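Local coordinates for protein Ent-copalyl diphosphate synthase (Streptomyces platensis, PDB 5BP8) that is a class II terpene cyclase of the squalene-hopene cyclase family, built almost entirely from alpha-helices and the loops that join them, at residues L384-Q388 and S420-A424; D391-M395 and T406-A410. One frame throughout, in Å; residues are numbered along the deposited sequence. Where two conformers were deposited one is given.

In the fold
The two contacts lie in one part of the helical fold of the cyclase, with centres about 9 Å apart. Contact 1 is the more peripheral, about 26 Å from the centre of the chain. It joins the end of helix 370-386 and the loop after it to the start of helix 422-435 through leucine-alanine packing and one amide hydrogen bond, with an exposed serine at its margin. Contact 2, about 19 Å from that centre, sets the loop 391-395 on helix 402-416, which lies between the other two in the chain. All its touching residues are buried; an indole lies against a cysteine, and a loop amide bonds to a helix threonine. Leu-384 O and Trp-394 NE1, 2.8 Å apart, connect the two.

Contact 1: L384-Q388 and S420-A424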
# COMPACT_ATOMS: atom_id res chain seq x y z
N LEU A 384 6.33 18.50 -11.88
CA LEU A 384 5.45 18.52 -10.70
C LEU A 384 4.55 19.73 -10.71
O LEU A 384 3.36 19.64 -10.47
CB LEU A 384 6.23 18.50 -9.40
CG LEU A 384 6.93 17.18 -9.07
CD1 LEU A 384 7.84 17.39 -7.88
CD2 LEU A 384 5.87 16.13 -8.76
N LEU A 385 5.13 20.88 -11.02
CA LEU A 385 4.34 22.09 -11.20
C LEU A 385 3.27 21.97 -12.27
O LEU A 385 2.13 22.37 -12.05
CB LEU A 385 5.28 23.28 -11.49
CG LEU A 385 6.22 23.55 -10.31
CD1 LEU A 385 7.38 24.52 -10.67
CD2 LEU A 385 5.40 24.09 -9.16
N ASP A 386 3.60 21.37 -13.41
CA ASP A 386 2.65 21.24 -14.50
C ASP A 386 1.53 20.23 -14.19
O ASP A 386 0.46 20.30 -14.78
CB ASP A 386 3.39 20.83 -15.78
CG ASP A 386 4.46 21.84 -16.20
OD1 ASP A 386 5.25 21.50 -17.11
OD2 ASP A 386 4.54 22.96 -15.63
N ASN A 387 1.79 19.29 -13.28
CA ASN A 387 0.80 18.27 -12.92
C ASN A 387 -0.04 18.57 -11.69
O ASN A 387 -0.87 17.74 -11.30
CB ASN A 387 1.48 16.90 -12.81
CG ASN A 387 1.73 16.31 -14.18
OD1 ASN A 387 0.88 15.64 -14.74
ND2 ASN A 387 2.90 16.59 -14.74
N GLN A 388 0.15 19.76 -11.09
CA GLN A 388 -0.70 20.23 -10.01
C GLN A 388 -2.10 20.47 -10.56
O GLN A 388 -2.26 21.07 -11.63
CB GLN A 388 -0.18 21.53 -9.38
CG GLN A 388 -0.91 21.97 -8.11
CD GLN A 388 -0.28 23.17 -7.42
OE1 GLN A 388 0.37 23.97 -8.07
NE2 GLN A 388 -0.48 23.30 -6.11
N SER A 420 10.56 29.69 -8.26
CA SER A 420 9.55 29.55 -9.31
C SER A 420 8.39 28.66 -8.86
O SER A 420 7.28 28.77 -9.39
CB SER A 420 10.17 28.99 -10.61
OG SER A 420 10.52 27.61 -10.48
N ALA A 421 8.67 27.78 -7.88
CA ALA A 421 7.70 26.79 -7.41
C ALA A 421 6.89 27.22 -6.19
O ALA A 421 5.97 26.48 -5.76
CB ALA A 421 8.41 25.46 -7.11
N ARG A 422 7.15 28.41 -5.67
CA ARG A 422 6.52 28.87 -4.42
C ARG A 422 5.00 29.16 -4.57
O ARG A 422 4.24 29.01 -3.60
CB ARG A 422 7.23 30.11 -3.86
CG ARG A 422 6.73 30.59 -2.50
CD ARG A 422 6.98 29.56 -1.39
NE ARG A 422 5.90 29.52 -0.40
CZ ARG A 422 5.93 28.83 0.75
NH1 ARG A 422 7.00 28.09 1.09
NH2 ARG A 422 4.88 28.90 1.56
N ALA A 423 4.57 29.58 -5.76
CA ALA A 423 3.14 29.82 -6.01
C ALA A 423 2.35 28.53 -5.82
O ALA A 423 1.27 28.53 -5.22
CB ALA A 423 2.93 30.35 -7.43
N ALA A 424 2.88 27.45 -6.36
CA ALA A 424 2.25 26.14 -6.27
C ALA A 424 2.15 25.64 -4.83
O ALA A 424 1.13 25.06 -4.41
CB ALA A 424 3.02 25.14 -7.12
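Leu-385 has CG turned away from its own carbonyl carbon and beside the backbone N (chi1 -63°), whereas Gln-388 swings its CG opposite the backbone N (chi1 -172°) and continues as an extended chain; both side chains thereby reach residues 420-424, where helix 422-435 begins. Both leucine methyls touch Ala-421, and CD2 also meets Ala-424. CD1 rests on Ala-421 CB at 3.8 Å, and CD2 presses on Ala-424 CB at 3.3 Å, closer than normal carbon packing. Ser-420 skirts this apolar patch, its OG 4.4 Å from Leu-385 CD1. Leu-413 of helix 402-416 touches both Leu-385 and Ala-421, so the patch brings three successive helices together. Gln-388 opens the sequence Q-L-P-D-G-S-W, a QW motif of the kind that recurs in squalene-hopene cyclases and their relatives, and here its amide links the loop after helix 370-386 to helix 422-435. NE2 donates to Ala-424 O at 2.9 Å with an N-H...O angle of 157°. The acceptor lies close to the plane of the glutamine amide, while the donor is tilted out of the plane of the alanine carbonyl. A second bond from NE2 to Gly-392 O, within the same motif, helps fix the rotation of the amide. With NE2 committed to these two carbonyls, OE1 faces the Ala-424 methyl instead, only 3.0 Å from CB.

Contact 2: D391-M395 and T406-A410; sequences DGSWM and TACCA
Trp-394 lays one face of its indole against Cys-409, whose CB and SG sit over different rings. CB lies 3.6 Å from the centroid of the six-membered ring and 17° off its normal, a CH-pi contact. SG, set opposite the carbonyl carbon of Cys-409, is 3.9 Å from the centroid of the five-membered ring, a sulfur-aromatic contact. Further along the helix the Ala-410 methyl approaches Trp-394 CZ3 at 4.1 Å. The backbone of the tryptophan is held as well: Trp-394 N donates to Thr-406 OG1 over 2.9 Å in a nearly straight bond of 169°, and Thr-406 CG2 packs near CE3. Thr-406 OG1 in turn donates to Pro-402 O, one turn earlier, which orients the hydroxyl to receive the loop amide. The indole NE1 bonds to Leu-384 O at the end of helix 370-386. Just before the tryptophan in the chain, Asp-391 closes an Asx turn: its OD1 takes Ser-393 N at 3.0 Å from above the carboxylate plane and Ser-393 OG at 2.6 Å on the syn side. At the phi of Gly-392, 102°, a side chain would jam against Asp-391 O, hence glycine here. This is the DGSW end of a QW motif, and its chemistry implies a tryptophan held at three points, by its backbone amide, its ring nitrogen and one face of the indole, binding the loop to two helices.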
# COMPACT_ATOMS: atom_id res chain seq x y z
N ASP A 391 -7.24 22.95 -8.39
CA ASP A 391 -7.56 23.32 -7.02
C ASP A 391 -6.38 23.41 -6.06
O ASP A 391 -6.56 23.76 -4.88
CB ASP A 391 -8.68 22.42 -6.43
CG ASP A 391 -8.24 20.99 -6.18
OD1 ASP A 391 -7.06 20.60 -6.44
OD2 ASP A 391 -9.10 20.23 -5.68
N GLY A 392 -5.17 23.11 -6.54
CA GLY A 392 -3.98 23.19 -5.71
C GLY A 392 -3.48 21.86 -5.21
O GLY A 392 -2.38 21.75 -4.64
N SER A 393 -4.26 20.82 -5.43
CA SER A 393 -3.89 19.49 -4.96
C SER A 393 -3.10 18.73 -6.01
O SER A 393 -2.98 19.17 -7.15
CB SER A 393 -5.17 18.72 -4.60
OG SER A 393 -5.89 18.34 -5.75
N TRP A 394 -2.57 17.57 -5.60
CA TRP A 394 -2.09 16.58 -6.55
C TRP A 394 -2.80 15.25 -6.22
O TRP A 394 -3.37 15.13 -5.15
CB TRP A 394 -0.57 16.33 -6.43
CG TRP A 394 0.34 17.37 -7.06
CD1 TRP A 394 0.95 17.30 -8.28
CD2 TRP A 394 0.81 18.57 -6.45
NE1 TRP A 394 1.74 18.41 -8.48
CE2 TRP A 394 1.69 19.19 -7.36
CE3 TRP A 394 0.56 19.19 -5.22
CZ2 TRP A 394 2.32 20.43 -7.08
CZ3 TRP A 394 1.19 20.39 -4.93
CH2 TRP A 394 2.06 21.01 -5.87
N MSE A 395 -2.74 14.31 -7.15
CA MSE A 395 -3.15 12.92 -6.89
C MSE A 395 -1.99 12.06 -7.31
O MSE A 395 -1.21 12.44 -8.19
CB MSE A 395 -4.36 12.54 -7.73
CG MSE A 395 -5.72 12.80 -7.08
SE MSE A 395 -5.99 11.86 -5.37
CE MSE A 395 -6.30 9.96 -5.72
N THR A 406 -0.54 15.42 -2.23
CA THR A 406 -0.33 16.87 -2.12
C THR A 406 0.80 17.21 -1.14
O THR A 406 1.63 18.10 -1.41
CB THR A 406 -1.64 17.58 -1.72
OG1 THR A 406 -2.66 17.25 -2.68
CG2 THR A 406 -1.45 19.12 -1.74
N ALA A 407 0.85 16.50 -0.02
CA ALA A 407 1.94 16.68 0.92
C ALA A 407 3.28 16.33 0.27
O ALA A 407 4.24 17.13 0.38
CB ALA A 407 1.76 15.86 2.17
N CYS A 408 3.35 15.18 -0.39
CA CYS A 408 4.62 14.75 -1.01
C CYS A 408 5.15 15.84 -1.97
O CYS A 408 6.32 16.23 -1.88
CB CYS A 408 4.47 13.45 -1.79
SG CYS A 408 4.29 11.99 -0.71
N CYS A 409 4.30 16.29 -2.88
CA CYS A 409 4.71 17.18 -3.96
C CYS A 409 4.99 18.57 -3.46
O CYS A 409 6.02 19.16 -3.85
CB CYS A 409 3.64 17.21 -5.05
SG CYS A 409 3.50 15.64 -5.89
N ALA A 410 4.13 19.11 -2.61
CA ALA A 410 4.35 20.48 -2.09
C ALA A 410 5.58 20.55 -1.20
O ALA A 410 6.31 21.55 -1.23
CB ALA A 410 3.14 20.98 -1.33